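PDB 6DHT: xyloglucan-specific endo-beta-1,4-glucanase BoGH9A from Bacteroides ovatus, which cleaves internal beta-1,4-glucosidic linkages in the backbone of plant xyloglucans, releasing xyloglucan oligosaccharides. Local coordinates for residues A[184-189]-A[216-221]; A[180-185]-A[553-558]. One frame throughout, in Å; residues are numbered along the deposited sequence.

Interaction 1 of 2, residues A[184-189]-A[216-221]. With CA (calcium ion), chain D.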
# COMPACT_ATOMS: atom_id res chain seq x y z
N GLY A 184 -7.73 -4.17 -3.72
CA GLY A 184 -8.51 -4.73 -2.64
C GLY A 184 -8.27 -4.04 -1.30
O GLY A 184 -9.21 -3.80 -0.54
N LEU A 185 -7.01 -3.70 -1.04
CA LEU A 185 -6.64 -3.01 0.19
C LEU A 185 -7.16 -1.57 0.17
O LEU A 185 -7.79 -1.13 1.14
CB LEU A 185 -5.11 -3.04 0.38
CG LEU A 185 -4.61 -2.30 1.62
CD1 LEU A 185 -5.22 -2.85 2.90
CD2 LEU A 185 -3.10 -2.36 1.67
N MET A 186 -6.92 -0.84 -0.92
CA MET A 186 -7.33 0.55 -0.97
C MET A 186 -8.84 0.66 -0.91
O MET A 186 -9.38 1.56 -0.25
CB MET A 186 -6.75 1.28 -2.18
CG MET A 186 -5.24 1.44 -2.07
SD MET A 186 -4.50 2.33 -3.43
CE MET A 186 -4.49 1.10 -4.69
N GLN A 187 -9.53 -0.24 -1.59
CA GLN A 187 -11.00 -0.24 -1.58
C GLN A 187 -11.58 -0.70 -0.25
O GLN A 187 -12.74 -0.40 0.07
CB GLN A 187 -11.56 -1.04 -2.79
CG GLN A 187 -11.34 -0.27 -4.08
CD GLN A 187 -12.00 -0.82 -5.34
OE1 GLN A 187 -12.12 -0.07 -6.31
NE2 GLN A 187 -12.36 -2.09 -5.37
N SER A 188 -10.81 -1.43 0.57
CA SER A 188 -11.24 -1.74 1.94
C SER A 188 -11.32 -0.42 2.73
O SER A 188 -12.31 -0.15 3.42
CB SER A 188 -10.28 -2.71 2.63
OG SER A 188 -10.21 -3.95 1.95
N ILE A 189 -10.30 0.42 2.63
CA ILE A 189 -10.29 1.67 3.39
C ILE A 189 -11.32 2.66 2.80
O ILE A 189 -12.01 3.38 3.54
CB ILE A 189 -8.84 2.25 3.49
CG1 ILE A 189 -8.05 1.58 4.64
CG2 ILE A 189 -8.82 3.75 3.72
CD1 ILE A 189 -7.84 0.15 4.52
N ASP A 216 -11.92 6.23 -9.63
CA ASP A 216 -11.42 6.43 -11.00
C ASP A 216 -10.07 5.76 -11.20
O ASP A 216 -9.81 5.09 -12.21
CB ASP A 216 -11.28 7.90 -11.37
CG ASP A 216 -12.61 8.63 -11.44
OD1 ASP A 216 -13.55 8.16 -12.13
OD2 ASP A 216 -12.69 9.69 -10.81
N GLU A 217 -9.19 5.98 -10.24
CA GLU A 217 -7.86 5.41 -10.36
C GLU A 217 -7.89 3.88 -10.35
O GLU A 217 -7.26 3.24 -11.21
CB GLU A 217 -6.92 5.93 -9.26
CG GLU A 217 -5.44 5.59 -9.54
CD GLU A 217 -4.95 6.22 -10.84
OE1 GLU A 217 -5.11 7.45 -11.01
OE2 GLU A 217 -4.45 5.47 -11.72
N MET A 218 -8.65 3.30 -9.42
CA MET A 218 -8.75 1.87 -9.39
C MET A 218 -9.27 1.36 -10.72
O MET A 218 -8.79 0.35 -11.21
CB MET A 218 -9.67 1.37 -8.25
CG MET A 218 -9.34 1.87 -6.84
SD MET A 218 -7.69 1.46 -6.24
CE MET A 218 -6.83 2.99 -6.57
N GLN A 219 -10.27 2.04 -11.27
CA GLN A 219 -10.90 1.55 -12.50
C GLN A 219 -9.91 1.49 -13.64
O GLN A 219 -10.03 0.62 -14.52
CB GLN A 219 -12.10 2.41 -12.87
CG GLN A 219 -13.33 1.60 -13.32
CD GLN A 219 -13.23 0.97 -14.71
OE1 GLN A 219 -12.79 1.61 -15.68
NE2 GLN A 219 -13.62 -0.29 -14.81
N PHE A 220 -8.92 2.38 -13.63
CA PHE A 220 -7.93 2.37 -14.71
C PHE A 220 -7.23 1.02 -14.77
O PHE A 220 -6.89 0.53 -15.86
CB PHE A 220 -6.89 3.46 -14.55
CG PHE A 220 -6.11 3.67 -15.80
CD1 PHE A 220 -6.61 4.48 -16.81
CD2 PHE A 220 -4.93 2.99 -16.02
CE1 PHE A 220 -5.90 4.66 -18.00
CE2 PHE A 220 -4.22 3.17 -17.22
CZ PHE A 220 -4.73 3.99 -18.20
N ASN A 221 -6.99 0.41 -13.61
CA ASN A 221 -6.41 -0.91 -13.55
C ASN A 221 -7.47 -2.01 -13.65
O ASN A 221 -7.23 -3.02 -14.29
CB ASN A 221 -5.53 -1.09 -12.32
CG ASN A 221 -4.61 -2.30 -12.44
OD1 ASN A 221 -3.57 -2.20 -13.09
ND2 ASN A 221 -4.98 -3.43 -11.86
CA CA D . -13.53 11.75 -10.22
O HOH W 1 -14.55 13.76 -9.54
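The amide nitrogen NE2 of Gln187 is gripped twice, by OE1 of Gln277 and by OG of Ser278, and the same amide lays its oxygen against the base of Met218. There Gln187 OE1 lies 3.4 Å from CG of Met218, and CB of that methionine is just as near, so a buried carbonyl oxygen with no hydrogen-bond partner faces aliphatic carbon. The two side chains run alongside each other, pointing opposite ways. Beyond CG, Met218 folds back at chi2 (-59°) and again at chi3 (99°), which carries its sulfur and methyl to Met186. The two methionines meet methyl to methyl, 3.5 Å between Met186 CE and Met218 CE, while Met186 CE also rests 3.6 Å from Met218 SD. Replacing Met218 with alanine would probably open a gap beside the Met186 methyl, its closest apolar partner in this pairing being gone. Two residues earlier on the Met218 helix, Asp216 OD2 binds calcium at 2.3 Å; Glu206, Asn209, Thr211, Asp213 and a water complete the site. This mainly apolar packing joins helices 176-192 and 213-226 in the (alpha/alpha)6 barrel characteristic of glycoside hydrolase family 9.

Interaction 2 of 2, residues A[180-185]-A[553-558]; sequences GYSIGL and WNAALV
Helix segments 180-185 and 553-558 run parallel, their directions only 1° apart and their axes 8.9 Å from each other at closest approach, with Ser182 and Ala555 at the closest level. The parallel pairing is consistent with inner helices of the (alpha/alpha)6 barrel, the catalytic fold of this family, and the contact lies close to the centre of the chain. Small residues allow the close approach: the CA atoms of Ser182 and Ala555 are 5.4 Å apart. The Ala555 methyl points at the opposing helix and settles on Ser182, its CB 3.7 Å from the Ser182 carbonyl O and 3.9 Å from the Ser182 CB. The serine hydroxyl is turned back along its own helix, beside its backbone N (chi1 -67°), and hydrogen-bonds to the carbonyl O of Asn178, while still lying near the Ala555 methyl (Ser182 OG to Ala555 CB 4.1 Å). One turn further on, Leu185 supplies the larger apolar group. Its CD2 branch reaches across to the backbone between Ala555 and Ala556 because chi1 (178°) swings CG away from the backbone N. The Ala556 side chain also touches Met445 and Asn446, bringing helix 439-458 into the same buried packing. One of the two leucine methyls lies against the neighbouring backbone, Leu185 CD2 being 3.9 Å from Ala556 N and 4.2 Å from Ala555 CB.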
# COMPACT_ATOMS: atom_id res chain seq x y z
N GLY A 180 -4.50 -6.70 -8.05
CA GLY A 180 -5.76 -7.08 -7.46
C GLY A 180 -5.74 -6.89 -5.96
O GLY A 180 -6.67 -6.33 -5.38
N TYR A 181 -4.68 -7.36 -5.32
CA TYR A 181 -4.47 -7.16 -3.89
C TYR A 181 -4.44 -5.67 -3.54
O TYR A 181 -5.07 -5.20 -2.56
CB TYR A 181 -3.12 -7.76 -3.46
CG TYR A 181 -2.69 -7.22 -2.14
CD1 TYR A 181 -3.23 -7.68 -0.94
CD2 TYR A 181 -1.76 -6.20 -2.09
CE1 TYR A 181 -2.82 -7.13 0.28
CE2 TYR A 181 -1.37 -5.64 -0.91
CZ TYR A 181 -1.90 -6.11 0.28
OH TYR A 181 -1.47 -5.56 1.49
N SER A 182 -3.70 -4.90 -4.34
CA SER A 182 -3.52 -3.48 -4.06
C SER A 182 -4.85 -2.72 -4.06
O SER A 182 -5.14 -1.93 -3.16
CB SER A 182 -2.56 -2.85 -5.05
OG SER A 182 -1.22 -3.36 -4.90
N ILE A 183 -5.64 -2.93 -5.10
CA ILE A 183 -6.97 -2.36 -5.18
C ILE A 183 -7.83 -2.87 -4.03
O ILE A 183 -8.52 -2.10 -3.39
CB ILE A 183 -7.61 -2.72 -6.51
CG1 ILE A 183 -6.86 -2.10 -7.69
CG2 ILE A 183 -9.04 -2.24 -6.51
CD1 ILE A 183 -7.18 -2.71 -9.02
N GLY A 184 -7.73 -4.17 -3.72
CA GLY A 184 -8.51 -4.73 -2.64
C GLY A 184 -8.27 -4.04 -1.30
O GLY A 184 -9.21 -3.80 -0.54
N LEU A 185 -7.01 -3.70 -1.04
CA LEU A 185 -6.64 -3.01 0.19
C LEU A 185 -7.16 -1.57 0.17
O LEU A 185 -7.79 -1.13 1.14
CB LEU A 185 -5.11 -3.04 0.38
CG LEU A 185 -4.61 -2.30 1.62
CD1 LEU A 185 -5.22 -2.85 2.90
CD2 LEU A 185 -3.10 -2.36 1.67
N TRP A 553 3.08 -1.42 -2.11
CA TRP A 553 3.67 -0.64 -1.03
C TRP A 553 2.96 0.71 -0.95
O TRP A 553 2.62 1.17 0.14
CB TRP A 553 5.18 -0.49 -1.25
CG TRP A 553 5.89 -1.80 -1.18
CD1 TRP A 553 5.37 -2.98 -0.81
CD2 TRP A 553 7.27 -2.06 -1.50
NE1 TRP A 553 6.31 -3.96 -0.87
CE2 TRP A 553 7.49 -3.43 -1.31
CE3 TRP A 553 8.33 -1.27 -1.94
CZ2 TRP A 553 8.73 -4.04 -1.51
CZ3 TRP A 553 9.57 -1.87 -2.15
CH2 TRP A 553 9.75 -3.24 -1.94
N ASN A 554 2.66 1.31 -2.09
CA ASN A 554 1.87 2.53 -2.08
C ASN A 554 0.41 2.30 -1.67
O ASN A 554 -0.22 3.22 -1.12
CB ASN A 554 1.97 3.30 -3.38
CG ASN A 554 2.90 4.46 -3.25
OD1 ASN A 554 4.08 4.28 -2.93
ND2 ASN A 554 2.38 5.66 -3.39
N ALA A 555 -0.12 1.10 -1.91
CA ALA A 555 -1.48 0.80 -1.48
C ALA A 555 -1.55 0.88 0.03
O ALA A 555 -2.50 1.41 0.59
CB ALA A 555 -1.91 -0.56 -1.96
N ALA A 556 -0.52 0.35 0.69
CA ALA A 556 -0.43 0.42 2.15
C ALA A 556 -0.36 1.85 2.63
O ALA A 556 -0.99 2.24 3.61
CB ALA A 556 0.77 -0.37 2.64
N LEU A 557 0.47 2.65 1.96
CA LEU A 557 0.57 4.07 2.32
C LEU A 557 -0.74 4.81 2.12
O LEU A 557 -1.15 5.58 2.98
CB LEU A 557 1.66 4.72 1.47
CG LEU A 557 1.91 6.20 1.70
CD1 LEU A 557 2.35 6.47 3.15
CD2 LEU A 557 2.93 6.73 0.71
N VAL A 558 -1.42 4.59 1.00
CA VAL A 558 -2.74 5.20 0.80
C VAL A 558 -3.70 4.77 1.91
O VAL A 558 -4.43 5.59 2.47
CB VAL A 558 -3.33 4.78 -0.55
CG1 VAL A 558 -4.83 5.09 -0.64
CG2 VAL A 558 -2.62 5.43 -1.72

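In the fold
Helix 176-192 is common to both contacts, which share Gly184 and Leu185 and have centres about 8 Å apart. Along the chain this helix comes first, then helix 213-226 of interaction 1, and only after more than 300 further residues helix 551-567 of interaction 2. The shared helix thus ties a near neighbour in sequence to the C-terminal helix within one catalytic domain. The contacts also touch directly: Met186 CG packs 3.8 Å from Ala555 O, and Met218 SD lies 3.9 Å from Ile183 CG1. Together they form continuous buried packing in the barrel, with Ser182 about 12 Å, side chain to side chain, from the predicted catalytic residues Asp171 and Glu548.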